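Local coordinates for DegV family protein (Streptococcus agalactiae, PDB 3LUP) that probably binds long-chain fatty acids and may take part in lipid transport or fatty acid metabolism, at residues Ala213-Thr225 against Lys242-Leu255. Sequence-based numbering, arbitrary orientation.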
# COMPACT_ATOMS: atom_id res chain seq x y z
N ALA A 213 16.14 -13.96 -7.59
CA ALA A 213 14.95 -13.32 -7.03
C ALA A 213 14.54 -12.10 -7.85
O ALA A 213 13.39 -11.98 -8.25
CB ALA A 213 15.15 -12.95 -5.57
N LEU A 214 15.50 -11.21 -8.11
CA LEU A 214 15.20 -9.98 -8.82
C LEU A 214 14.82 -10.27 -10.26
O LEU A 214 13.88 -9.65 -10.78
CB LEU A 214 16.38 -9.00 -8.78
CG LEU A 214 16.80 -8.49 -7.40
CD1 LEU A 214 18.06 -7.67 -7.47
CD2 LEU A 214 15.67 -7.70 -6.76
N LYS A 215 15.54 -11.20 -10.89
CA LYS A 215 15.26 -11.61 -12.26
C LYS A 215 13.86 -12.20 -12.34
O LYS A 215 13.07 -11.85 -13.24
CB LYS A 215 16.29 -12.64 -12.74
CG LYS A 215 17.69 -12.09 -13.00
CD LYS A 215 18.45 -12.90 -14.06
CE LYS A 215 19.06 -14.18 -13.48
NZ LYS A 215 19.11 -15.27 -14.50
N ARG A 216 13.54 -13.07 -11.39
CA ARG A 216 12.20 -13.62 -11.25
C ARG A 216 11.10 -12.54 -11.08
O ARG A 216 10.03 -12.66 -11.65
CB ARG A 216 12.17 -14.65 -10.12
CG ARG A 216 10.94 -15.52 -10.12
CD ARG A 216 10.95 -16.64 -11.20
NE ARG A 216 9.57 -17.10 -11.39
CZ ARG A 216 8.72 -16.62 -12.31
NH1 ARG A 216 9.11 -15.68 -13.16
NH2 ARG A 216 7.48 -17.09 -12.38
N LEU A 217 11.37 -11.48 -10.32
CA LEU A 217 10.43 -10.35 -10.23
C LEU A 217 10.12 -9.70 -11.59
O LEU A 217 8.95 -9.49 -11.94
CB LEU A 217 10.95 -9.28 -9.26
CG LEU A 217 10.85 -9.50 -7.75
CD1 LEU A 217 11.54 -8.35 -7.06
CD2 LEU A 217 9.40 -9.64 -7.25
N ALA A 218 11.18 -9.40 -12.35
CA ALA A 218 11.03 -8.86 -13.71
C ALA A 218 10.20 -9.78 -14.60
O ALA A 218 9.35 -9.30 -15.34
CB ALA A 218 12.36 -8.59 -14.33
N GLU A 219 10.43 -11.08 -14.53
CA GLU A 219 9.63 -12.02 -15.31
C GLU A 219 8.16 -12.01 -14.91
O GLU A 219 7.27 -12.10 -15.76
CB GLU A 219 10.20 -13.43 -15.23
CG GLU A 219 11.46 -13.63 -16.06
CD GLU A 219 12.29 -14.83 -15.61
OE1 GLU A 219 11.73 -15.73 -14.94
OE2 GLU A 219 13.50 -14.87 -15.93
N ILE A 220 7.92 -11.85 -13.60
CA ILE A 220 6.57 -11.86 -13.05
C ILE A 220 5.79 -10.63 -13.52
O ILE A 220 4.61 -10.75 -13.87
CB ILE A 220 6.57 -11.94 -11.52
CG1 ILE A 220 7.03 -13.33 -11.06
CG2 ILE A 220 5.19 -11.69 -10.97
CD1 ILE A 220 7.24 -13.47 -9.58
N VAL A 221 6.44 -9.48 -13.52
CA VAL A 221 5.85 -8.24 -14.07
C VAL A 221 5.36 -8.44 -15.52
O VAL A 221 4.29 -7.97 -15.89
CB VAL A 221 6.86 -7.06 -14.07
CG1 VAL A 221 6.28 -5.85 -14.77
CG2 VAL A 221 7.28 -6.69 -12.67
N LYS A 222 6.16 -9.17 -16.30
CA LYS A 222 5.87 -9.35 -17.71
C LYS A 222 4.63 -10.21 -17.88
O LYS A 222 3.82 -9.98 -18.80
CB LYS A 222 7.07 -9.97 -18.43
CG LYS A 222 7.10 -9.76 -19.94
CD LYS A 222 8.41 -10.26 -20.55
CE LYS A 222 8.69 -9.61 -21.94
NZ LYS A 222 9.94 -10.12 -22.61
N GLU A 223 4.50 -11.20 -16.98
CA GLU A 223 3.34 -12.09 -16.97
C GLU A 223 2.10 -11.33 -16.55
O GLU A 223 1.07 -11.36 -17.24
CB GLU A 223 3.55 -13.23 -16.00
CG GLU A 223 4.55 -14.26 -16.46
CD GLU A 223 4.48 -15.54 -15.64
OE1 GLU A 223 3.64 -15.61 -14.71
OE2 GLU A 223 5.27 -16.48 -15.95
N MSE A 224 2.21 -10.66 -15.41
CA MSE A 224 1.10 -9.96 -14.79
C MSE A 224 0.51 -8.85 -15.67
O MSE A 224 -0.70 -8.60 -15.62
CB MSE A 224 1.53 -9.42 -13.42
CG MSE A 224 1.98 -10.53 -12.48
SE MSE A 224 0.54 -11.73 -11.86
CE MSE A 224 1.33 -13.46 -12.32
N THR A 225 1.36 -8.18 -16.46
CA THR A 225 0.94 -7.02 -17.24
C THR A 225 0.53 -7.36 -18.66
O THR A 225 0.22 -6.48 -19.45
CB THR A 225 2.03 -5.92 -17.27
OG1 THR A 225 3.22 -6.44 -17.89
CG2 THR A 225 2.35 -5.46 -15.87
N LYS A 242 18.98 -2.50 -5.51
CA LYS A 242 18.06 -3.58 -5.85
C LYS A 242 16.94 -3.07 -6.77
O LYS A 242 16.48 -3.80 -7.66
CB LYS A 242 17.48 -4.30 -4.61
CG LYS A 242 18.47 -4.60 -3.43
CD LYS A 242 18.16 -5.89 -2.60
CE LYS A 242 16.66 -6.03 -2.25
NZ LYS A 242 16.19 -7.27 -1.48
N ALA A 243 16.53 -1.82 -6.58
CA ALA A 243 15.47 -1.20 -7.39
C ALA A 243 15.96 -0.77 -8.78
O ALA A 243 15.24 -0.95 -9.77
CB ALA A 243 14.83 -0.03 -6.64
N GLU A 244 17.16 -0.20 -8.86
CA GLU A 244 17.77 0.16 -10.14
C GLU A 244 18.04 -1.08 -10.98
O GLU A 244 17.86 -1.07 -12.18
CB GLU A 244 19.08 0.91 -9.94
CG GLU A 244 18.93 2.31 -9.39
CD GLU A 244 20.27 3.05 -9.29
OE1 GLU A 244 21.34 2.39 -9.37
OE2 GLU A 244 20.24 4.31 -9.13
N GLN A 245 18.48 -2.14 -10.31
CA GLN A 245 18.64 -3.44 -10.92
C GLN A 245 17.34 -3.91 -11.55
O GLN A 245 17.29 -4.18 -12.75
CB GLN A 245 19.14 -4.45 -9.88
CG GLN A 245 19.02 -5.91 -10.29
CD GLN A 245 19.92 -6.30 -11.43
OE1 GLN A 245 20.80 -5.54 -11.84
NE2 GLN A 245 19.72 -7.49 -11.96
N LEU A 246 16.28 -4.00 -10.74
CA LEU A 246 14.98 -4.43 -11.23
C LEU A 246 14.48 -3.51 -12.33
O LEU A 246 13.88 -3.97 -13.30
CB LEU A 246 13.97 -4.51 -10.09
CG LEU A 246 12.54 -4.97 -10.41
CD1 LEU A 246 12.43 -6.26 -11.28
CD2 LEU A 246 11.75 -5.09 -9.09
N TYR A 247 14.74 -2.21 -12.18
CA TYR A 247 14.39 -1.22 -13.19
C TYR A 247 15.02 -1.55 -14.53
O TYR A 247 14.35 -1.49 -15.56
CB TYR A 247 14.85 0.18 -12.75
CG TYR A 247 14.47 1.29 -13.70
CD1 TYR A 247 13.25 1.97 -13.56
CD2 TYR A 247 15.32 1.68 -14.73
CE1 TYR A 247 12.90 2.99 -14.42
CE2 TYR A 247 14.98 2.71 -15.59
CZ TYR A 247 13.77 3.36 -15.43
OH TYR A 247 13.44 4.37 -16.29
N ASN A 248 16.31 -1.89 -14.49
CA ASN A 248 17.05 -2.27 -15.69
C ASN A 248 16.53 -3.56 -16.29
O ASN A 248 16.33 -3.64 -17.49
CB ASN A 248 18.55 -2.35 -15.42
CG ASN A 248 19.14 -1.00 -15.05
OD1 ASN A 248 18.67 0.05 -15.50
ND2 ASN A 248 20.17 -1.02 -14.21
N LEU A 249 16.28 -4.57 -15.45
CA LEU A 249 15.66 -5.81 -15.91
C LEU A 249 14.34 -5.55 -16.63
O LEU A 249 14.04 -6.20 -17.62
CB LEU A 249 15.43 -6.77 -14.74
CG LEU A 249 16.65 -7.38 -14.05
CD1 LEU A 249 16.26 -7.99 -12.68
CD2 LEU A 249 17.37 -8.40 -14.95
N LEU A 250 13.56 -4.59 -16.13
CA LEU A 250 12.29 -4.21 -16.74
C LEU A 250 12.47 -3.26 -17.92
O LEU A 250 11.65 -3.24 -18.84
CB LEU A 250 11.38 -3.59 -15.69
CG LEU A 250 10.83 -4.59 -14.67
CD1 LEU A 250 9.92 -3.87 -13.72
CD2 LEU A 250 10.08 -5.72 -15.37
N ALA A 251 13.55 -2.49 -17.89
CA ALA A 251 13.91 -1.63 -19.02
C ALA A 251 14.25 -2.52 -20.21
O ALA A 251 13.73 -2.32 -21.31
CB ALA A 251 15.09 -0.72 -18.66
N LYS A 252 15.10 -3.51 -19.97
CA LYS A 252 15.47 -4.48 -20.99
C LYS A 252 14.24 -5.19 -21.54
O LYS A 252 14.13 -5.42 -22.73
CB LYS A 252 16.49 -5.51 -20.45
CG LYS A 252 16.97 -6.47 -21.52
CD LYS A 252 18.05 -7.43 -21.06
CE LYS A 252 18.54 -8.28 -22.23
NZ LYS A 252 19.71 -9.13 -21.88
N ALA A 253 13.29 -5.53 -20.67
CA ALA A 253 12.13 -6.30 -21.10
C ALA A 253 11.13 -5.49 -21.95
O ALA A 253 10.18 -6.06 -22.50
CB ALA A 253 11.46 -6.98 -19.91
N GLY A 254 11.36 -4.19 -22.08
CA GLY A 254 10.47 -3.30 -22.84
C GLY A 254 9.45 -2.49 -22.04
O GLY A 254 8.57 -1.86 -22.63
N LEU A 255 9.56 -2.50 -20.70
CA LEU A 255 8.51 -1.95 -19.82
C LEU A 255 8.87 -0.63 -19.13
O LEU A 255 8.19 -0.23 -18.19
CB LEU A 255 8.07 -2.99 -18.77
CG LEU A 255 7.54 -4.34 -19.29
CD1 LEU A 255 7.59 -5.38 -18.20
CD2 LEU A 255 6.12 -4.21 -19.83
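An apolar helix-helix contact, in which Leu214 and Ala218 pack on Leu246 and Leu249, lies on one face of the mixed sheet of this DegV-family fold. Helix 240-252 is the helix of a beta-alpha-beta crossover between parallel strands 230-236 and 259-263; its neighbour, helix 210-224, rests on strands 159-163 and 277-283 through Leu217 and Ile220. The two axes approach to 9.1 Å at a crossing angle of -44°, and no hydrogen bond joins the segments. Ala218 sits where the backbones come nearest, its CA 5.7 Å from Leu250 CA; its CB lies 3.6 Å from Leu249 CB and also touches Leu246 CD1 and Leu250 CD2. With chi1 at -179°, the Leu246 chain extends away from its own backbone N, and its methyls reach helix 210-224, CD1 against the backbone at Ala218 and CD2 3.8 Å from Leu217 CD1, the two side chains crossing nearly at right angles. At one end Leu214 CD1 meets the aliphatic CG of Gln245 at 3.5 Å. Toward the other, Leu250 CD2 packs 3.7 Å from Val221 CB. There a Schellman motif with Gly254 at positive phi folds back into the last helical turn, and the Leu255 and Val221 side chains run alongside each other in opposite directions, Leu255 CD1 3.7 Å from Val221 CG1. Leu255 CD2 approaches Thr225 OG1, which donates to Val221 O (2.7 Å).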